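Side-chain contacts in protease (Helicobacter pylori, PDB 5EUF), which probably acts as a zinc-dependent M16-family peptidase and virulence factor, cleaving the cytoplasmic domain of human junctional adhesion molecule A: residues 53-58 and 180-185; 41-46 and 225-230. One frame throughout, in Å; residues are numbered along the deposited sequence.

Contact 1 (53-58 and 180-185). With ZN (zinc ion), chain G.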
loop_
_atom_site.group_PDB
_atom_site.type_symbol
_atom_site.label_atom_id
_atom_site.label_comp_id
_atom_site.label_asym_id
_atom_site.label_seq_id
_atom_site.Cartn_x
_atom_site.Cartn_y
_atom_site.Cartn_z
ATOM N N HIS B 53 -3.134 15.708 6.830
ATOM C CA HIS B 53 -2.648 16.935 6.212
ATOM C C HIS B 53 -3.785 17.889 5.853
ATOM O O HIS B 53 -3.641 19.103 5.976
ATOM C CB HIS B 53 -1.829 16.603 4.965
ATOM C CG HIS B 53 -1.328 17.804 4.225
ATOM N ND1 HIS B 53 -1.965 18.314 3.114
ATOM C CD2 HIS B 53 -0.243 18.589 4.428
ATOM C CE1 HIS B 53 -1.299 19.364 2.669
ATOM N NE2 HIS B 53 -0.251 19.553 3.449
HETATM N N MSE B 54 -4.911 17.340 5.404
HETATM C CA MSE B 54 -6.082 18.153 5.075
HETATM C C MSE B 54 -6.574 18.913 6.305
HETATM O O MSE B 54 -6.937 20.087 6.216
HETATM C CB MSE B 54 -7.205 17.281 4.502
HETATM C CG MSE B 54 -8.547 17.994 4.310
HETATM SE SE MSE B 54 -8.598 19.303 2.853
HETATM C CE MSE B 54 -10.492 19.751 2.915
ATOM N N LEU B 55 -6.565 18.239 7.454
ATOM C CA LEU B 55 -6.983 18.840 8.717
ATOM C C LEU B 55 -6.156 20.070 9.089
ATOM O O LEU B 55 -6.639 20.959 9.786
ATOM C CB LEU B 55 -6.904 17.815 9.846
ATOM C CG LEU B 55 -8.041 16.801 9.903
ATOM C CD1 LEU B 55 -7.860 15.870 11.090
ATOM C CD2 LEU B 55 -9.375 17.521 9.980
ATOM N N GLU B 56 -4.909 20.109 8.633
ATOM C CA GLU B 56 -4.062 21.276 8.846
ATOM C C GLU B 56 -4.689 22.504 8.194
ATOM O O GLU B 56 -4.727 23.583 8.788
ATOM C CB GLU B 56 -2.653 21.037 8.292
ATOM C CG GLU B 56 -1.767 22.275 8.296
ATOM C CD GLU B 56 -0.440 22.053 7.595
ATOM O OE1 GLU B 56 -0.032 20.882 7.447
ATOM O OE2 GLU B 56 0.191 23.051 7.186
ATOM N N HIS B 57 -5.191 22.329 6.974
ATOM C CA HIS B 57 -5.842 23.415 6.247
ATOM C C HIS B 57 -7.168 23.802 6.897
ATOM O O HIS B 57 -7.491 24.984 7.016
ATOM C CB HIS B 57 -6.076 23.026 4.784
ATOM C CG HIS B 57 -4.835 23.030 3.946
ATOM N ND1 HIS B 57 -3.675 22.389 4.326
ATOM C CD2 HIS B 57 -4.577 23.588 2.739
ATOM C CE1 HIS B 57 -2.755 22.557 3.392
ATOM N NE2 HIS B 57 -3.277 23.280 2.418
ATOM N N LEU B 58 -7.929 22.797 7.322
ATOM C CA LEU B 58 -9.263 23.022 7.869
ATOM C C LEU B 58 -9.232 23.568 9.293
ATOM O O LEU B 58 -10.223 24.118 9.776
ATOM C CB LEU B 58 -10.077 21.726 7.829
ATOM C CG LEU B 58 -10.401 21.187 6.434
ATOM C CD1 LEU B 58 -11.275 19.948 6.523
ATOM C CD2 LEU B 58 -11.072 22.260 5.594
ATOM N N LYS B 180 -14.508 14.245 9.521
ATOM C CA LYS B 180 -15.079 14.440 10.848
ATOM C C LYS B 180 -14.715 13.275 11.767
ATOM O O LYS B 180 -14.443 13.471 12.951
ATOM C CB LYS B 180 -16.598 14.603 10.770
ATOM C CG LYS B 180 -17.045 15.931 10.186
ATOM C CD LYS B 180 -18.545 16.105 10.312
ATOM C CE LYS B 180 -18.987 17.493 9.890
ATOM N NZ LYS B 180 -20.455 17.668 10.069
ATOM N N LYS B 181 -14.699 12.066 11.213
ATOM C CA LYS B 181 -14.319 10.882 11.975
ATOM C C LYS B 181 -12.860 10.965 12.399
ATOM O O LYS B 181 -12.533 10.749 13.565
ATOM C CB LYS B 181 -14.564 9.615 11.162
ATOM N N PHE B 182 -11.991 11.286 11.446
ATOM C CA PHE B 182 -10.556 11.360 11.696
ATOM C C PHE B 182 -10.219 12.437 12.723
ATOM O O PHE B 182 -9.461 12.193 13.662
ATOM C CB PHE B 182 -9.801 11.627 10.390
ATOM C CG PHE B 182 -8.317 11.384 10.479
ATOM C CD1 PHE B 182 -7.460 12.376 10.929
ATOM C CD2 PHE B 182 -7.780 10.164 10.098
ATOM C CE1 PHE B 182 -6.096 12.154 11.007
ATOM C CE2 PHE B 182 -6.418 9.936 10.171
ATOM C CZ PHE B 182 -5.575 10.931 10.626
ATOM N N HIS B 183 -10.786 13.625 12.541
ATOM C CA HIS B 183 -10.476 14.757 13.407
ATOM C C HIS B 183 -10.928 14.532 14.845
ATOM O O HIS B 183 -10.131 14.653 15.775
ATOM C CB HIS B 183 -11.111 16.038 12.869
ATOM C CG HIS B 183 -10.884 17.228 13.747
ATOM N ND1 HIS B 183 -11.820 17.670 14.658
ATOM C CD2 HIS B 183 -9.820 18.057 13.867
ATOM C CE1 HIS B 183 -11.346 18.727 15.294
ATOM N NE2 HIS B 183 -10.134 18.982 14.833
ATOM N N SER B 184 -12.204 14.203 15.023
ATOM C CA SER B 184 -12.768 14.012 16.357
ATOM C C SER B 184 -12.093 12.861 17.100
ATOM O O SER B 184 -12.122 12.803 18.331
ATOM C CB SER B 184 -14.275 13.761 16.273
ATOM O OG SER B 184 -14.548 12.505 15.678
ATOM N N LEU B 185 -11.484 11.948 16.350
ATOM C CA LEU B 185 -10.795 10.814 16.949
ATOM C C LEU B 185 -9.370 11.168 17.357
ATOM O O LEU B 185 -8.917 10.799 18.439
ATOM C CB LEU B 185 -10.776 9.627 15.985
ATOM C CG LEU B 185 -9.929 8.425 16.408
ATOM C CD1 LEU B 185 -10.412 7.863 17.732
ATOM C CD2 LEU B 185 -9.946 7.353 15.330
HETATM ZN ZN ZN G . 0.293 21.827 2.883
#
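Leu-55 packs against helix 176-186, its two methyls on Phe-182 and His-183; the CA atoms of Leu-55 and His-183 stand 7.1 Å apart. Starting at CB, the Leu-55 side chain leaves its own helix in the direction of the other one, and CG, anti to the carbonyl carbon (chi1 -78°), carries both branches across. CD1 does double duty. It meets the edge of the Phe-182 ring close to the ring plane, 3.5 Å from Phe-182 CD1, and also rests on the backbone of the partner helix, 3.7 Å from His-183 CA. CD2, the other branch, goes to the histidine, lying 3.7 Å from His-183 CB and 3.9 Å from His-183 CD2, with the imidazole turned obliquely to it. Phe-182 has its CG anti to the backbone N (chi1 -166°), which offers the ring edge to Leu-55 CD1. The contact is buried and apolar, and no hydrogen bond joins the two segments.

The leucine belongs to the HxxEH sequence of the inverted zincins, formed here by His-53, Glu-56 and His-57. His-53 NE2 binds zinc at 2.4 Å, and Glu-133 is the other protein ligand seen. His-57 turns the edge of its ring to the metal, but its nearest atom is CE1, 3.2 Å from the zinc, so no bond from His-57 to the zinc is seen in this model, although it is probably the third protein ligand; Glu-56 is probably the proton acceptor.

Helix 176-186 packs on the Leu-55 side of helix 51-58, where Met-54, Leu-55 and Leu-58 all touch Ile-179. His-53 and His-57 pack on helix 120-139, and Glu-56 OE1 is hydrogen-bonded to Thr-86 OG1 on strand 81-86.

Contact 2 (41-46 and 225-230)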
loop_
_atom_site.group_PDB
_atom_site.type_symbol
_atom_site.label_atom_id
_atom_site.label_comp_id
_atom_site.label_asym_id
_atom_site.label_seq_id
_atom_site.Cartn_x
_atom_site.Cartn_y
_atom_site.Cartn_z
ATOM N N SER B 41 0.589 10.995 8.989
ATOM C CA SER B 41 0.195 10.124 7.895
ATOM C C SER B 41 0.276 8.663 8.322
ATOM O O SER B 41 -0.294 7.787 7.671
ATOM C CB SER B 41 1.073 10.371 6.669
ATOM O OG SER B 41 2.430 10.067 6.941
ATOM N N ARG B 42 0.982 8.408 9.422
ATOM C CA ARG B 42 1.155 7.048 9.920
ATOM C C ARG B 42 -0.131 6.535 10.562
ATOM O O ARG B 42 -0.293 5.335 10.786
ATOM C CB ARG B 42 2.309 6.977 10.923
ATOM C CG ARG B 42 1.895 7.275 12.348
ATOM C CD ARG B 42 3.041 7.100 13.328
ATOM N NE ARG B 42 2.534 6.787 14.658
ATOM C CZ ARG B 42 2.530 5.567 15.179
ATOM N NH1 ARG B 42 3.027 4.554 14.485
ATOM N NH2 ARG B 42 2.041 5.360 16.395
ATOM N N ASN B 43 -1.044 7.454 10.856
ATOM C CA ASN B 43 -2.334 7.094 11.426
ATOM C C ASN B 43 -3.416 7.012 10.357
ATOM O O ASN B 43 -4.605 6.926 10.664
ATOM C CB ASN B 43 -2.736 8.098 12.503
ATOM C CG ASN B 43 -1.674 8.267 13.567
ATOM O OD1 ASN B 43 -0.847 9.179 13.498
ATOM N ND2 ASN B 43 -1.687 7.385 14.559
ATOM N N GLU B 44 -2.998 7.043 9.096
ATOM C CA GLU B 44 -3.930 6.952 7.979
ATOM C C GLU B 44 -3.959 5.544 7.399
ATOM O O GLU B 44 -3.211 4.663 7.830
ATOM C CB GLU B 44 -3.560 7.952 6.882
ATOM C CG GLU B 44 -3.501 9.395 7.344
ATOM C CD GLU B 44 -2.980 10.317 6.265
ATOM O OE1 GLU B 44 -2.506 9.800 5.230
ATOM O OE2 GLU B 44 -3.047 11.554 6.444
ATOM N N VAL B 45 -4.830 5.346 6.417
ATOM C CA VAL B 45 -4.970 4.065 5.734
ATOM C C VAL B 45 -5.110 4.316 4.237
ATOM O O VAL B 45 -5.800 5.253 3.831
ATOM C CB VAL B 45 -6.193 3.273 6.251
ATOM C CG1 VAL B 45 -6.359 1.986 5.474
ATOM C CG2 VAL B 45 -6.056 2.975 7.737
HETATM N N MSE B 46 -4.454 3.494 3.418
HETATM C CA MSE B 46 -4.489 3.695 1.972
HETATM C C MSE B 46 -5.914 3.582 1.436
HETATM O O MSE B 46 -6.616 2.605 1.689
HETATM C CB MSE B 46 -3.574 2.700 1.261
HETATM C CG MSE B 46 -3.276 3.087 -0.180
HETATM SE SE MSE B 46 -1.806 2.076 -0.971
HETATM C CE MSE B 46 -2.577 0.291 -0.853
ATOM N N PRO B 225 -6.615 4.345 18.812
ATOM C CA PRO B 225 -6.164 3.169 18.056
ATOM C C PRO B 225 -4.702 3.269 17.617
ATOM O O PRO B 225 -4.310 4.248 16.979
ATOM C CB PRO B 225 -7.097 3.155 16.840
ATOM C CG PRO B 225 -8.325 3.858 17.302
ATOM C CD PRO B 225 -7.846 4.925 18.246
ATOM N N THR B 226 -3.913 2.259 17.967
ATOM C CA THR B 226 -2.502 2.208 17.601
ATOM C C THR B 226 -2.309 1.403 16.321
ATOM O O THR B 226 -2.767 0.263 16.236
ATOM C CB THR B 226 -1.650 1.581 18.724
ATOM O OG1 THR B 226 -1.835 2.316 19.940
ATOM C CG2 THR B 226 -0.174 1.586 18.350
ATOM N N PRO B 227 -1.632 1.995 15.320
ATOM C CA PRO B 227 -1.354 1.297 14.057
ATOM C C PRO B 227 -0.632 -0.028 14.293
ATOM O O PRO B 227 0.261 -0.109 15.138
ATOM C CB PRO B 227 -0.468 2.288 13.287
ATOM C CG PRO B 227 0.026 3.252 14.309
ATOM C CD PRO B 227 -1.055 3.348 15.335
ATOM N N TYR B 228 -1.030 -1.057 13.554
ATOM C CA TYR B 228 -0.526 -2.407 13.780
ATOM C C TYR B 228 0.211 -2.958 12.562
ATOM O O TYR B 228 0.723 -4.076 12.589
ATOM C CB TYR B 228 -1.679 -3.339 14.158
ATOM C CG TYR B 228 -2.845 -3.276 13.196
ATOM C CD1 TYR B 228 -2.897 -4.103 12.080
ATOM C CD2 TYR B 228 -3.891 -2.386 13.398
ATOM C CE1 TYR B 228 -3.959 -4.048 11.195
ATOM C CE2 TYR B 228 -4.957 -2.322 12.519
ATOM C CZ TYR B 228 -4.986 -3.156 11.420
ATOM O OH TYR B 228 -6.044 -3.097 10.542
HETATM N N MSE B 229 0.264 -2.166 11.498
HETATM C CA MSE B 229 0.873 -2.601 10.250
HETATM C C MSE B 229 2.381 -2.386 10.242
HETATM O O MSE B 229 2.882 -1.441 9.628
HETATM C CB MSE B 229 0.232 -1.867 9.069
HETATM C CG MSE B 229 -1.248 -2.171 8.883
HETATM SE SE MSE B 229 -2.344 -0.571 8.735
HETATM C CE MSE B 229 -1.919 0.242 10.455
ATOM N N LYS B 230 3.107 -3.270 10.918
ATOM C CA LYS B 230 4.559 -3.156 10.982
ATOM C C LYS B 230 5.211 -3.631 9.690
ATOM O O LYS B 230 4.900 -4.711 9.187
ATOM C CB LYS B 230 5.118 -3.949 12.165
ATOM C CG LYS B 230 6.630 -3.836 12.300
ATOM C CD LYS B 230 7.148 -4.545 13.538
ATOM C CE LYS B 230 8.647 -4.331 13.701
ATOM N NZ LYS B 230 9.192 -5.048 14.890
#
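The chain runs through a short 3-10 turn at Ser-41 and Arg-42 and passes the irregular segment 225-230 most closely at Asn-43 and Pro-227, whose CA atoms are 6.4 Å apart. Segment 225-230 is part of the linker between the two alpha/beta halves of the M16 fold, and it makes an inverse gamma turn centred on Met-229. Pro-227 turns its pyrrolidine ring toward the 41-46 loop, where it meets the guanidinium of Arg-42. The arginine leaves its backbone with CG between N and the carbonyl carbon (chi1 87°), then runs extended to NE, which carries the guanidinium to the proline. The two side chains cross at about a right angle. Asn-43 adds a looser touch, ND2 lying 4.2 Å from Pro-227 CD, while its OD1 accepts a hydrogen bond from Gly-40 N.

The charge of Arg-42 is met by a salt bridge from NH1 to Asp-307, in the second half of the chain. On the dimer side, Tyr-228 OH is hydrogen-bonded to Gly-47 O of the second subunit. Pro-227 CG sits over one face of the guanidinium, 3.5 Å from Arg-42 CZ and 3.3 Å from Arg-42 NH1.

Overall arrangement
The centres of the two contacts are 15 Å apart, and contact 1 is nested within the loop that contact 2 closes: the chain passes 41-46, 53-58, 180-185 and 225-230 in that order. Helix 176-186 links them: the far edge of its Phe-182 ring reaches the 41-46 loop, with CE2 3.5 Å from Asn-43 O, and Leu-185 packs on Pro-225. Glu-44 ties 41-46 to the start of helix 51-58 by hydrogen bonds to the backbone N of Gly-50 and Ala-52. Both helices of contact 1 belong with the six-stranded sheet, whose last strand, 192-198, follows helix 176-186, to the first, zinc-bearing half; contact 2 joins that half to the linker leading into the second.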